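Local atomic coordinates of AxyAgu115A (Amphibacillus xylanus NBRC 15112, PDB entry 6NPS), a protein that probably hydrolyses the alpha-linked glucuronic acid side groups of arabinoglucuronoxylan, as a family GH115 alpha-glucuronidase. Residues Val894-Tyr899 and Gly903-Ile908; Lys663-Val668 and Arg676-Pro681; Phe283-Leu288 and Lys336-Pro341. The protein carries 3 engineered substitutions. One frame throughout, in Å; residues are numbered along the deposited sequence.

How the contacts relate
Along the chain the order is contact 3, then contact 2, then contact 1, each closing before the next opens. Contact 3 joins helices 277-291 and 317-338 in the family GH115 TIM-barrel region. Contact 2 is a hairpin at the edge of a five-stranded antiparallel sheet, reached by the second subunit. Contact 1 belongs to the C-terminal family region, where the loop after strand 890-893 meets the start of helix 904-912. Centres of contacts 1 and 2 are about 44 Å apart, those of 1 and 3 about 43 Å, and contacts 2 and 3, with centres about 81 Å apart, flank the chain's centre. None touches another, yet contact 1 reaches back to the barrel region through Trp906, hydrogen-bonded to Asp385 just beyond strand 379-383.

Contact 1 of 3, residues Val894-Tyr899 and Gly903-Ile908; sequences VLPDGY and GPHWGI
Pro896 and Tyr899 form the ends of a type II beta turn, closed by Tyr899 N donating to Pro896 O at 3.1 Å, and both side chains reach the start of the following helix. Gly898, in the third position of the turn, has the positive phi (71°) that glycine readily adopts. Across the short connection the CA atoms of Tyr899 and Gly903 come within 6.7 Å of each other. Gly903 is the N-cap of helix 904-912, whose first turn is closed by the backbone bond from Gly907 N to Gly903 O.

Pro896 lies over one face of the His905 imidazole: its CB is 4.0 Å from the centroid of the His905 ring, 21° off the normal and displaced toward the rim. This is a CH-pi contact, extended along the side chain by Pro896 CG, which is 3.8 Å from His905 CB. The two segments make up most of the connection that leads from strand 890-893, through the type II turn, into helix 904-912 in the GH115 C-terminal region.

With CG anti to the backbone N (chi1 179°), Tyr899 sends its phenol toward Trp906. Tyr899 CE1 packs 3.9 Å from Trp906 CB, while Tyr899 OH arrives at the edge of the indole, near its plane, 3.2 Å from Trp906 CD1. The same hydroxyl is hydrogen-bonded to Asn870. A water donates to Trp906 O at 3.1 Å and, more weakly, to Tyr899 OH at 3.4 Å, bridging the phenol to the helix backbone. The indole itself leads away from the turn: Trp906 NE1 is hydrogen-bonded to Asp385, and the ring meets His387 with the planes about perpendicular, which ties this helix to the loop beyond barrel strand 379-383.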
ATOM      1  N   VAL A 894     -31.620   7.410  10.484  1.00 36.35           N
ATOM      2  CA  VAL A 894     -30.759   6.495   9.737  1.00 40.28           C
ATOM      3  C   VAL A 894     -29.683   7.249   8.961  1.00 44.14           C
ATOM      4  O   VAL A 894     -28.938   6.644   8.183  1.00 44.55           O
ATOM      5  CB  VAL A 894     -31.567   5.596   8.774  1.00 44.01           C
ATOM      6  CG1 VAL A 894     -32.597   4.773   9.547  1.00 43.14           C
ATOM      7  CG2 VAL A 894     -32.229   6.420   7.675  1.00 43.67           C
ATOM      8  N   LEU A 895     -29.577   8.553   9.169  1.00 40.04           N
ATOM      9  CA  LEU A 895     -28.567   9.398   8.517  1.00 42.43           C
ATOM     10  C   LEU A 895     -27.429   9.785   9.471  1.00 43.18           C
ATOM     11  O   LEU A 895     -27.626   9.847  10.684  1.00 46.40           O
ATOM     12  CB  LEU A 895     -29.200  10.691   7.987  1.00 39.75           C
ATOM     13  CG  LEU A 895     -30.241  10.494   6.888  1.00 41.57           C
ATOM     14  CD1 LEU A 895     -30.755  11.834   6.435  1.00 43.63           C
ATOM     15  CD2 LEU A 895     -29.637   9.759   5.741  1.00 43.00           C
ATOM     16  N   PRO A 896     -26.235  10.090   8.940  1.00 45.73           N
ATOM     17  CA  PRO A 896     -25.166  10.665   9.772  1.00 47.16           C
ATOM     18  C   PRO A 896     -25.494  12.047  10.301  1.00 52.78           C
ATOM     19  O   PRO A 896     -26.218  12.835   9.676  1.00 52.04           O
ATOM     20  CB  PRO A 896     -23.971  10.753   8.814  1.00 45.13           C
ATOM     21  CG  PRO A 896     -24.266   9.834   7.726  1.00 48.00           C
ATOM     22  CD  PRO A 896     -25.766   9.788   7.576  1.00 43.50           C
ATOM     23  N   ASP A 897     -24.897  12.355  11.452  1.00 56.85           N
ATOM     24  CA  ASP A 897     -24.888  13.721  11.956  1.00 67.01           C
ATOM     25  C   ASP A 897     -24.429  14.684  10.868  1.00 60.76           C
ATOM     26  O   ASP A 897     -23.430  14.435  10.182  1.00 57.05           O
ATOM     27  CB  ASP A 897     -23.948  13.841  13.163  1.00 84.24           C
ATOM     28  CG  ASP A 897     -24.298  12.879  14.285  1.00 98.00           C
ATOM     29  OD1 ASP A 897     -23.391  12.140  14.732  1.00102.17           O
ATOM     30  OD2 ASP A 897     -25.467  12.874  14.730  1.00102.30           O
ATOM     31  N   GLY A 898     -25.172  15.775  10.704  1.00 57.06           N
ATOM     32  CA  GLY A 898     -24.790  16.805   9.759  1.00 57.12           C
ATOM     33  C   GLY A 898     -24.928  16.439   8.299  1.00 57.69           C
ATOM     34  O   GLY A 898     -24.341  17.113   7.445  1.00 57.21           O
ATOM     35  N   TYR A 899     -25.698  15.396   7.983  1.00 52.71           N
ATOM     36  CA  TYR A 899     -25.803  14.925   6.612  1.00 44.10           C
ATOM     37  C   TYR A 899     -26.338  16.008   5.683  1.00 43.76           C
ATOM     38  O   TYR A 899     -27.250  16.759   6.038  1.00 45.91           O
ATOM     39  CB  TYR A 899     -26.724  13.707   6.556  1.00 44.35           C
ATOM     40  CG  TYR A 899     -26.884  13.180   5.170  1.00 44.77           C
ATOM     41  CD1 TYR A 899     -26.026  12.210   4.684  1.00 41.82           C
ATOM     42  CD2 TYR A 899     -27.914  13.638   4.341  1.00 44.64           C
ATOM     43  CE1 TYR A 899     -26.169  11.721   3.404  1.00 38.97           C
ATOM     44  CE2 TYR A 899     -28.064  13.140   3.054  1.00 42.83           C
ATOM     45  CZ  TYR A 899     -27.183  12.196   2.602  1.00 38.88           C
ATOM     46  OH  TYR A 899     -27.302  11.698   1.343  1.00 40.97           O
ATOM     47  N   GLY A 903     -22.065  16.790   0.969  1.00 42.73           N
ATOM     48  CA  GLY A 903     -21.195  16.654   2.114  1.00 44.09           C
ATOM     49  C   GLY A 903     -20.290  15.435   2.001  1.00 41.43           C
ATOM     50  O   GLY A 903     -20.297  14.703   1.010  1.00 38.50           O
ATOM     51  N   PRO A 904     -19.460  15.223   3.048  1.00 43.63           N
ATOM     52  CA  PRO A 904     -18.495  14.111   3.029  1.00 44.63           C
ATOM     53  C   PRO A 904     -19.137  12.738   3.048  1.00 38.47           C
ATOM     54  O   PRO A 904     -18.723  11.873   2.272  1.00 38.00           O
ATOM     55  CB  PRO A 904     -17.663  14.338   4.301  1.00 48.58           C
ATOM     56  CG  PRO A 904     -18.468  15.337   5.140  1.00 49.88           C
ATOM     57  CD  PRO A 904     -19.205  16.167   4.152  1.00 47.79           C
ATOM     58  N   HIS A 905     -20.128  12.516   3.920  1.00 35.55           N
ATOM     59  CA  HIS A 905     -20.762  11.197   3.996  1.00 35.78           C
ATOM     60  C   HIS A 905     -21.598  10.914   2.761  1.00 34.61           C
ATOM     61  O   HIS A 905     -21.645   9.768   2.277  1.00 36.71           O
ATOM     62  CB  HIS A 905     -21.650  11.101   5.240  1.00 45.10           C
ATOM     63  CG  HIS A 905     -20.887  11.144   6.524  1.00 58.21           C
ATOM     64  ND1 HIS A 905     -20.120  10.084   6.965  1.00 61.66           N
ATOM     65  CD2 HIS A 905     -20.767  12.116   7.461  1.00 61.90           C
ATOM     66  CE1 HIS A 905     -19.562  10.404   8.120  1.00 63.06           C
ATOM     67  NE2 HIS A 905     -19.938  11.629   8.443  1.00 61.96           N
ATOM     68  N   TRP A 906     -22.344  11.932   2.292  1.00 32.57           N
ATOM     69  CA  TRP A 906     -23.111  11.793   1.064  1.00 30.51           C
ATOM     70  C   TRP A 906     -22.207  11.317  -0.062  1.00 31.58           C
ATOM     71  O   TRP A 906     -22.581  10.430  -0.836  1.00 32.61           O
ATOM     72  CB  TRP A 906     -23.782  13.148   0.695  1.00 33.89           C
ATOM     73  CG  TRP A 906     -24.329  13.138  -0.774  1.00 34.41           C
ATOM     74  CD1 TRP A 906     -25.549  12.678  -1.186  1.00 33.37           C
ATOM     75  CD2 TRP A 906     -23.625  13.537  -1.968  1.00 29.39           C
ATOM     76  NE1 TRP A 906     -25.656  12.783  -2.560  1.00 31.16           N
ATOM     77  CE2 TRP A 906     -24.488  13.309  -3.060  1.00 29.91           C
ATOM     78  CE3 TRP A 906     -22.353  14.071  -2.216  1.00 30.08           C
ATOM     79  CZ2 TRP A 906     -24.113  13.575  -4.390  1.00 27.96           C
ATOM     80  CZ3 TRP A 906     -21.992  14.392  -3.553  1.00 32.50           C
ATOM     81  CH2 TRP A 906     -22.880  14.151  -4.613  1.00 33.24           C
ATOM     82  N   GLY A 907     -20.995  11.880  -0.143  1.00 29.26           N
ATOM     83  CA  GLY A 907     -20.111  11.566  -1.254  1.00 31.68           C
ATOM     84  C   GLY A 907     -19.559  10.148  -1.204  1.00 32.99           C
ATOM     85  O   GLY A 907     -19.471   9.481  -2.241  1.00 36.56           O
ATOM     86  N   ILE A 908     -19.156   9.676  -0.014  1.00 34.54           N
ATOM     87  CA  ILE A 908     -18.764   8.265   0.146  1.00 33.10           C
ATOM     88  C   ILE A 908     -19.913   7.349  -0.260  1.00 36.81           C
ATOM     89  O   ILE A 908     -19.750   6.405  -1.048  1.00 34.88           O
ATOM     90  CB  ILE A 908     -18.359   7.975   1.600  1.00 37.67           C
ATOM     91  CG1 ILE A 908     -17.063   8.698   1.981  1.00 45.24           C
ATOM     92  CG2 ILE A 908     -18.175   6.441   1.825  1.00 32.81           C
ATOM     93  CD1 ILE A 908     -16.965   8.865   3.480  1.00 51.91           C
TER
HETATM   94  O   HOH W   1     -25.413   9.419  -0.257  1.00 42.71           O

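Contact 2 of 3, residues Lys663-Val668 and Arg676-Pro681; sequences KPRLLV and RSEGSP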
ATOM      1  N   LYS A 663      13.273 -21.622  -0.719  1.00 46.66           N
ATOM      2  CA  LYS A 663      12.909 -22.926  -0.148  1.00 41.55           C
ATOM      3  C   LYS A 663      11.574 -23.408  -0.700  1.00 38.62           C
ATOM      4  O   LYS A 663      10.722 -22.596  -1.067  1.00 39.35           O
ATOM      5  CB  LYS A 663      12.818 -22.839   1.368  1.00 41.97           C
ATOM      6  CG  LYS A 663      14.163 -22.852   2.074  1.00 48.29           C
ATOM      7  CD  LYS A 663      13.996 -22.805   3.582  1.00 54.50           C
ATOM      8  CE  LYS A 663      15.334 -22.507   4.283  1.00 62.13           C
ATOM      9  NZ  LYS A 663      16.397 -21.996   3.345  1.00 68.58           N
ATOM     10  N   PRO A 664      11.342 -24.754  -0.757  1.00 40.10           N
ATOM     11  CA  PRO A 664      10.071 -25.290  -1.307  1.00 42.57           C
ATOM     12  C   PRO A 664       8.909 -25.164  -0.329  1.00 45.20           C
ATOM     13  O   PRO A 664       8.389 -26.130   0.266  1.00 51.97           O
ATOM     14  CB  PRO A 664      10.433 -26.752  -1.611  1.00 40.58           C
ATOM     15  CG  PRO A 664      11.456 -27.083  -0.634  1.00 44.42           C
ATOM     16  CD  PRO A 664      12.296 -25.829  -0.448  1.00 40.54           C
ATOM     17  N   ARG A 665       8.479 -23.938  -0.161  1.00 43.77           N
ATOM     18  CA  ARG A 665       7.443 -23.590   0.782  1.00 37.67           C
ATOM     19  C   ARG A 665       6.093 -23.600   0.082  1.00 36.89           C
ATOM     20  O   ARG A 665       5.980 -23.384  -1.140  1.00 37.22           O
ATOM     21  CB  ARG A 665       7.720 -22.194   1.383  1.00 38.14           C
ATOM     22  CG  ARG A 665       9.000 -22.068   2.152  1.00 38.12           C
ATOM     23  CD  ARG A 665       9.619 -20.604   2.129  1.00 33.30           C
ATOM     24  NE  ARG A 665       8.571 -19.572   2.186  1.00 33.70           N
ATOM     25  CZ  ARG A 665       8.812 -18.264   2.124  1.00 34.74           C
ATOM     26  NH1 ARG A 665      10.076 -17.861   1.977  1.00 34.10           N
ATOM     27  NH2 ARG A 665       7.785 -17.374   2.159  1.00 34.05           N
ATOM     28  N   LEU A 666       5.051 -23.813   0.889  1.00 30.72           N
ATOM     29  CA  LEU A 666       3.693 -23.885   0.400  1.00 31.98           C
ATOM     30  C   LEU A 666       2.796 -23.076   1.323  1.00 36.64           C
ATOM     31  O   LEU A 666       2.846 -23.234   2.550  1.00 36.85           O
ATOM     32  CB  LEU A 666       3.213 -25.365   0.376  1.00 33.34           C
ATOM     33  CG  LEU A 666       3.842 -26.254  -0.692  1.00 34.41           C
ATOM     34  CD1 LEU A 666       3.274 -27.708  -0.510  1.00 31.70           C
ATOM     35  CD2 LEU A 666       3.534 -25.723  -2.090  1.00 32.70           C
ATOM     36  N   LEU A 667       1.945 -22.262   0.744  1.00 31.74           N
ATOM     37  CA  LEU A 667       1.010 -21.476   1.522  1.00 30.63           C
ATOM     38  C   LEU A 667      -0.330 -22.200   1.546  1.00 32.84           C
ATOM     39  O   LEU A 667      -0.855 -22.564   0.492  1.00 33.98           O
ATOM     40  CB  LEU A 667       0.878 -20.075   0.913  1.00 29.09           C
ATOM     41  CG  LEU A 667      -0.101 -19.213   1.703  1.00 30.83           C
ATOM     42  CD1 LEU A 667       0.592 -18.805   3.021  1.00 29.68           C
ATOM     43  CD2 LEU A 667      -0.515 -17.992   0.892  1.00 34.27           C
ATOM     44  N   VAL A 668      -0.876 -22.421   2.739  1.00 31.05           N
ATOM     45  CA  VAL A 668      -2.223 -22.971   2.891  1.00 31.57           C
ATOM     46  C   VAL A 668      -3.182 -21.833   3.219  1.00 30.72           C
ATOM     47  O   VAL A 668      -2.947 -21.080   4.172  1.00 32.49           O
ATOM     48  CB  VAL A 668      -2.256 -24.045   3.998  1.00 34.69           C
ATOM     49  CG1 VAL A 668      -3.690 -24.560   4.225  1.00 32.25           C
ATOM     50  CG2 VAL A 668      -1.294 -25.178   3.680  1.00 35.96           C
ATOM     51  N   ARG A 676      -4.426 -17.750   6.533  1.00 32.56           N
ATOM     52  CA  ARG A 676      -3.422 -18.448   5.740  1.00 34.56           C
ATOM     53  C   ARG A 676      -2.239 -18.821   6.614  1.00 36.81           C
ATOM     54  O   ARG A 676      -2.029 -18.251   7.691  1.00 37.04           O
ATOM     55  CB  ARG A 676      -2.968 -17.595   4.533  1.00 26.18           C
ATOM     56  CG  ARG A 676      -2.113 -16.346   4.913  1.00 29.04           C
ATOM     57  CD  ARG A 676      -2.634 -15.150   4.173  1.00 40.52           C
ATOM     58  NE  ARG A 676      -2.127 -13.944   4.791  1.00 49.45           N
ATOM     59  CZ  ARG A 676      -2.726 -12.770   4.740  1.00 49.44           C
ATOM     60  NH1 ARG A 676      -3.861 -12.629   4.069  1.00 45.64           N
ATOM     61  NH2 ARG A 676      -2.154 -11.734   5.332  1.00 59.36           N
ATOM     62  N   SER A 677      -1.450 -19.776   6.136  1.00 31.96           N
ATOM     63  CA  SER A 677      -0.317 -20.157   6.963  1.00 30.48           C
ATOM     64  C   SER A 677       0.688 -20.930   6.119  1.00 34.36           C
ATOM     65  O   SER A 677       0.303 -21.716   5.255  1.00 31.00           O
ATOM     66  CB  SER A 677      -0.763 -21.031   8.155  1.00 33.41           C
ATOM     67  OG  SER A 677       0.370 -21.585   8.838  1.00 36.64           O
ATOM     68  N   GLU A 678       1.974 -20.743   6.410  1.00 28.79           N
ATOM     69  CA  GLU A 678       3.000 -21.613   5.839  1.00 36.26           C
ATOM     70  C   GLU A 678       3.414 -22.757   6.754  1.00 38.66           C
ATOM     71  O   GLU A 678       4.351 -23.493   6.413  1.00 39.37           O
ATOM     72  CB  GLU A 678       4.229 -20.804   5.432  1.00 39.63           C
ATOM     73  CG  GLU A 678       3.969 -19.971   4.182  1.00 46.84           C
ATOM     74  CD  GLU A 678       5.237 -19.420   3.467  1.00 56.69           C
ATOM     75  OE1 GLU A 678       6.341 -20.006   3.573  1.00 57.45           O
ATOM     76  OE2 GLU A 678       5.102 -18.395   2.761  1.00 57.00           O
ATOM     77  N   GLY A 679       2.751 -22.925   7.899  1.00 37.23           N
ATOM     78  CA  GLY A 679       3.035 -24.056   8.763  1.00 35.50           C
ATOM     79  C   GLY A 679       4.207 -23.875   9.695  1.00 40.50           C
ATOM     80  O   GLY A 679       4.755 -24.866  10.181  1.00 38.21           O
ATOM     81  N   SER A 680       4.609 -22.627   9.985  1.00 35.04           N
ATOM     82  CA  SER A 680       5.735 -22.585  10.902  1.00 36.11           C
ATOM     83  C   SER A 680       5.266 -22.858  12.334  1.00 36.34           C
ATOM     84  O   SER A 680       4.260 -22.289  12.768  1.00 38.07           O
ATOM     85  CB  SER A 680       6.425 -21.195  10.870  1.00 37.29           C
ATOM     86  OG  SER A 680       7.350 -21.225  11.952  1.00 47.17           O
ATOM     87  N   PRO A 681       5.999 -23.660  13.108  1.00 39.53           N
ATOM     88  CA  PRO A 681       5.683 -23.769  14.542  1.00 46.57           C
ATOM     89  C   PRO A 681       5.878 -22.482  15.323  1.00 47.09           C
ATOM     90  O   PRO A 681       5.404 -22.394  16.470  1.00 39.04           O
ATOM     91  CB  PRO A 681       6.669 -24.833  15.050  1.00 50.93           C
ATOM     92  CG  PRO A 681       7.420 -25.311  13.866  1.00 50.49           C
ATOM     93  CD  PRO A 681       7.251 -24.368  12.771  1.00 41.85           C
TER
HETATM   94  O   HOH W   2       4.789 -24.495   4.206  1.00 37.66           O
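Arg665 takes hold of the Glu678 carboxylate side-on, with two nitrogens addressing two oxygens. Arg665 NE donates to Glu678 OE1 at 2.7 Å, and Arg665 NH2 donates to Glu678 OE2 at 2.9 Å, the second bond being the straighter. Each oxygen offers its syn lone pair, but the groups are not coplanar: their planes stand 33° apart. OE2 lies in the guanidinium plane, whereas OE1 is tilted 26° from it. A bend at chi3 (37°) in the arginine chain turns the NE side of the group to the glutamate.

Next to the aliphatic part of the glutamate, Leu667 CD1 packs 3.8 Å from Glu678 CG, crossing the glutamate chain at about a right angle. The backbones are fixed by the antiparallel hydrogen-bonded pair Val668 and Ser677, with Val668 N to Ser677 O at 2.9 Å and Ser677 N to Val668 O at 2.8 Å. Where the strands diverge, a water donates to Leu666 O at 2.8 Å. Ser677 OG accepts from Gly679 N at 2.9 Å, an ST turn that leads the chain out of the hairpin, and is also hydrogen-bonded to Val684 O.

Val668 and Ser677 both touch Val768 of strand 766-775, so this face of the hairpin packs on a second sheet. From the second subunit, Asn650 O accepts from Arg665 NH2, and Glu649 of that subunit accepts from Glu678 N. With both carboxylate oxygens engaged by the arginine in a buried setting, the opposite charges probably balance locally and favour an ionised glutamate, while the same guanidinium helps to bind the two subunits.

Contact 3 of 3, residues Phe283-Leu288 and Lys336-Pro341; sequences FWEDGL and KEHVNP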
ATOM      1  N   PHE A 283     -29.254  42.096 -22.595  1.00 41.65           N
ATOM      2  CA  PHE A 283     -28.904  40.777 -23.098  1.00 39.43           C
ATOM      3  C   PHE A 283     -30.119  39.847 -23.099  1.00 38.03           C
ATOM      4  O   PHE A 283     -30.423  39.214 -24.120  1.00 37.81           O
ATOM      5  CB  PHE A 283     -27.743  40.226 -22.261  1.00 40.33           C
ATOM      6  CG  PHE A 283     -27.238  38.878 -22.706  1.00 41.30           C
ATOM      7  CD1 PHE A 283     -26.641  38.713 -23.955  1.00 42.36           C
ATOM      8  CD2 PHE A 283     -27.312  37.792 -21.844  1.00 42.64           C
ATOM      9  CE1 PHE A 283     -26.159  37.423 -24.344  1.00 42.99           C
ATOM     10  CE2 PHE A 283     -26.850  36.510 -22.219  1.00 42.35           C
ATOM     11  CZ  PHE A 283     -26.252  36.335 -23.474  1.00 40.36           C
ATOM     12  N   TRP A 284     -30.852  39.785 -21.973  1.00 38.01           N
ATOM     13  CA  TRP A 284     -32.047  38.947 -21.865  1.00 39.29           C
ATOM     14  C   TRP A 284     -33.162  39.449 -22.778  1.00 39.77           C
ATOM     15  O   TRP A 284     -33.887  38.646 -23.382  1.00 40.08           O
ATOM     16  CB  TRP A 284     -32.512  38.902 -20.405  1.00 39.34           C
ATOM     17  CG  TRP A 284     -31.579  38.107 -19.515  1.00 42.52           C
ATOM     18  CD1 TRP A 284     -30.755  37.090 -19.905  1.00 42.36           C
ATOM     19  CD2 TRP A 284     -31.398  38.250 -18.101  1.00 37.86           C
ATOM     20  NE1 TRP A 284     -30.067  36.593 -18.813  1.00 43.58           N
ATOM     21  CE2 TRP A 284     -30.455  37.291 -17.698  1.00 41.03           C
ATOM     22  CE3 TRP A 284     -31.970  39.074 -17.136  1.00 43.84           C
ATOM     23  CZ2 TRP A 284     -30.037  37.157 -16.372  1.00 44.48           C
ATOM     24  CZ3 TRP A 284     -31.554  38.929 -15.802  1.00 42.54           C
ATOM     25  CH2 TRP A 284     -30.596  37.988 -15.444  1.00 39.47           C
ATOM     26  N   GLU A 285     -33.311  40.766 -22.884  1.00 38.63           N
ATOM     27  CA  GLU A 285     -34.285  41.352 -23.807  1.00 39.66           C
ATOM     28  C   GLU A 285     -34.008  40.967 -25.266  1.00 40.33           C
ATOM     29  O   GLU A 285     -34.924  40.581 -26.003  1.00 41.59           O
ATOM     30  CB  GLU A 285     -34.274  42.883 -23.670  1.00 41.38           C
ATOM     31  CG  GLU A 285     -35.236  43.542 -24.621  1.00 46.92           C
ATOM     32  CD  GLU A 285     -35.039  45.068 -24.713  1.00 61.17           C
ATOM     33  OE1 GLU A 285     -34.271  45.632 -23.903  1.00 65.70           O
ATOM     34  OE2 GLU A 285     -35.652  45.687 -25.609  1.00 65.60           O
ATOM     35  N   ASP A 286     -32.755  41.107 -25.725  1.00 39.48           N
ATOM     36  CA  ASP A 286     -32.454  40.729 -27.105  1.00 37.94           C
ATOM     37  C   ASP A 286     -32.599  39.226 -27.322  1.00 42.49           C
ATOM     38  O   ASP A 286     -33.000  38.789 -28.412  1.00 43.29           O
ATOM     39  CB  ASP A 286     -31.061  41.230 -27.474  1.00 38.97           C
ATOM     40  CG  ASP A 286     -31.059  42.762 -27.758  1.00 53.66           C
ATOM     41  OD1 ASP A 286     -32.134  43.372 -27.553  1.00 59.48           O
ATOM     42  OD2 ASP A 286     -30.030  43.344 -28.185  1.00 57.68           O
ATOM     43  N   GLY A 287     -32.327  38.421 -26.294  1.00 41.03           N
ATOM     44  CA  GLY A 287     -32.579  36.989 -26.407  1.00 34.69           C
ATOM     45  C   GLY A 287     -34.060  36.665 -26.566  1.00 39.22           C
ATOM     46  O   GLY A 287     -34.445  35.803 -27.376  1.00 38.52           O
ATOM     47  N   LEU A 288     -34.905  37.321 -25.779  1.00 36.19           N
ATOM     48  CA  LEU A 288     -36.337  37.054 -25.869  1.00 37.24           C
ATOM     49  C   LEU A 288     -36.916  37.553 -27.190  1.00 38.92           C
ATOM     50  O   LEU A 288     -37.815  36.916 -27.757  1.00 42.07           O
ATOM     51  CB  LEU A 288     -37.065  37.704 -24.683  1.00 39.23           C
ATOM     52  CG  LEU A 288     -36.665  37.187 -23.300  1.00 36.05           C
ATOM     53  CD1 LEU A 288     -37.165  38.156 -22.230  1.00 41.52           C
ATOM     54  CD2 LEU A 288     -37.193  35.752 -23.049  1.00 33.14           C
ATOM     55  N   LYS A 336     -43.195  39.713 -20.435  1.00 46.52           N
ATOM     56  CA  LYS A 336     -44.466  40.349 -20.696  1.00 53.33           C
ATOM     57  C   LYS A 336     -44.352  41.359 -21.843  1.00 55.70           C
ATOM     58  O   LYS A 336     -45.291  41.520 -22.622  1.00 55.13           O
ATOM     59  CB  LYS A 336     -44.988  41.042 -19.436  1.00 68.07           C
ATOM     60  CG  LYS A 336     -46.311  40.494 -18.927  1.00 77.91           C
ATOM     61  CD  LYS A 336     -46.515  40.820 -17.457  1.00 77.97           C
ATOM     62  CE  LYS A 336     -47.939  41.279 -17.187  1.00 79.31           C
ATOM     63  NZ  LYS A 336     -48.131  42.718 -17.522  1.00 80.83           N
ATOM     64  N   GLU A 337     -43.209  42.039 -21.950  1.00 54.28           N
ATOM     65  CA  GLU A 337     -43.079  43.118 -22.944  1.00 59.67           C
ATOM     66  C   GLU A 337     -42.748  42.598 -24.341  1.00 59.13           C
ATOM     67  O   GLU A 337     -43.178  43.192 -25.332  1.00 63.84           O
ATOM     68  CB  GLU A 337     -42.005  44.120 -22.513  1.00 61.90           C
ATOM     69  CG  GLU A 337     -42.388  44.950 -21.304  1.00 74.47           C
ATOM     70  CD  GLU A 337     -41.205  45.700 -20.680  1.00 85.96           C
ATOM     71  OE1 GLU A 337     -40.034  45.379 -20.994  1.00 88.38           O
ATOM     72  OE2 GLU A 337     -41.454  46.595 -19.843  1.00 90.10           O
ATOM     73  N   HIS A 338     -42.019  41.487 -24.445  1.00 53.87           N
ATOM     74  CA  HIS A 338     -41.448  41.059 -25.708  1.00 51.78           C
ATOM     75  C   HIS A 338     -41.835  39.659 -26.146  1.00 51.57           C
ATOM     76  O   HIS A 338     -41.376  39.224 -27.206  1.00 53.27           O
ATOM     77  CB  HIS A 338     -39.924  41.145 -25.635  1.00 55.03           C
ATOM     78  CG  HIS A 338     -39.438  42.504 -25.244  1.00 55.87           C
ATOM     79  ND1 HIS A 338     -39.772  43.639 -25.959  1.00 59.26           N
ATOM     80  CD2 HIS A 338     -38.686  42.920 -24.197  1.00 56.76           C
ATOM     81  CE1 HIS A 338     -39.235  44.695 -25.374  1.00 59.23           C
ATOM     82  NE2 HIS A 338     -38.567  44.287 -24.307  1.00 60.59           N
ATOM     83  N   VAL A 339     -42.637  38.934 -25.368  1.00 46.28           N
ATOM     84  CA  VAL A 339     -43.039  37.576 -25.729  1.00 47.23           C
ATOM     85  C   VAL A 339     -44.559  37.511 -25.764  1.00 52.29           C
ATOM     86  O   VAL A 339     -45.145  37.201 -26.804  1.00 56.01           O
ATOM     87  CB  VAL A 339     -42.477  36.526 -24.759  1.00 43.91           C
ATOM     88  CG1 VAL A 339     -43.048  35.116 -25.105  1.00 43.81           C
ATOM     89  CG2 VAL A 339     -40.942  36.488 -24.836  1.00 41.58           C
ATOM     90  N   ASN A 340     -45.204  37.828 -24.634  1.00 48.35           N
ATOM     91  CA  ASN A 340     -46.659  37.745 -24.543  1.00 46.90           C
ATOM     92  C   ASN A 340     -47.135  38.506 -23.321  1.00 52.24           C
ATOM     93  O   ASN A 340     -46.691  38.200 -22.204  1.00 53.61           O
ATOM     94  CB  ASN A 340     -47.098  36.283 -24.463  1.00 48.04           C
ATOM     95  CG  ASN A 340     -48.609  36.089 -24.463  1.00 56.59           C
ATOM     96  OD1 ASN A 340     -49.387  36.940 -24.032  1.00 57.30           O
ATOM     97  ND2 ASN A 340     -49.021  34.911 -24.908  1.00 63.80           N
ATOM     98  N   PRO A 341     -48.039  39.484 -23.489  1.00 58.21           N
ATOM     99  CA  PRO A 341     -48.533  40.248 -22.327  1.00 59.37           C
ATOM    100  C   PRO A 341     -49.206  39.410 -21.232  1.00 60.47           C
ATOM    101  O   PRO A 341     -49.304  39.902 -20.100  1.00 60.89           O
ATOM    102  CB  PRO A 341     -49.547  41.213 -22.952  1.00 60.04           C
ATOM    103  CG  PRO A 341     -49.161  41.294 -24.371  1.00 60.99           C
ATOM    104  CD  PRO A 341     -48.610  39.977 -24.757  1.00 53.70           C
TER
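Glu285 reaches across to His338 from the side of helix 277-291, while the CA atoms of Leu288 and His338 approach to 6.5 Å. From CB, a chi1 of 179° puts CG of the glutamate beside its own carbonyl carbon, and the chain runs on extended toward the imidazole. Glu285 CG makes the closest approach, 3.4 Å from His338 NE2, and also meets CD2 of that ring. Next, Glu285 CD is 3.6 Å from His338 NE2. At the tip, Glu285 OE2 lies 3.5 Å from His338 NE2, but the angle is too poor for a hydrogen bond. The carboxylate and imidazole planes are nearly parallel, 5° apart. One ring face is backed by the neighbouring Glu337, whose CB sits 3.8 Å above the plane of the His338 ring.

Deeper in, Leu288 CB packs 4.1 Å from Val339 CG2, just where the chain leaves the helix, and Leu288 also touches Leu334. Trp284 extends this helix-helix packing through Val327 and Gln331. Helix 317-338 lies in the beta-alpha-beta crossover between parallel strands 298-300 and 348-351, and the contact joins it to helix 277-291, the one preceding strand 298-300: neighbouring helices packed as in the outer layer of a TIM barrel.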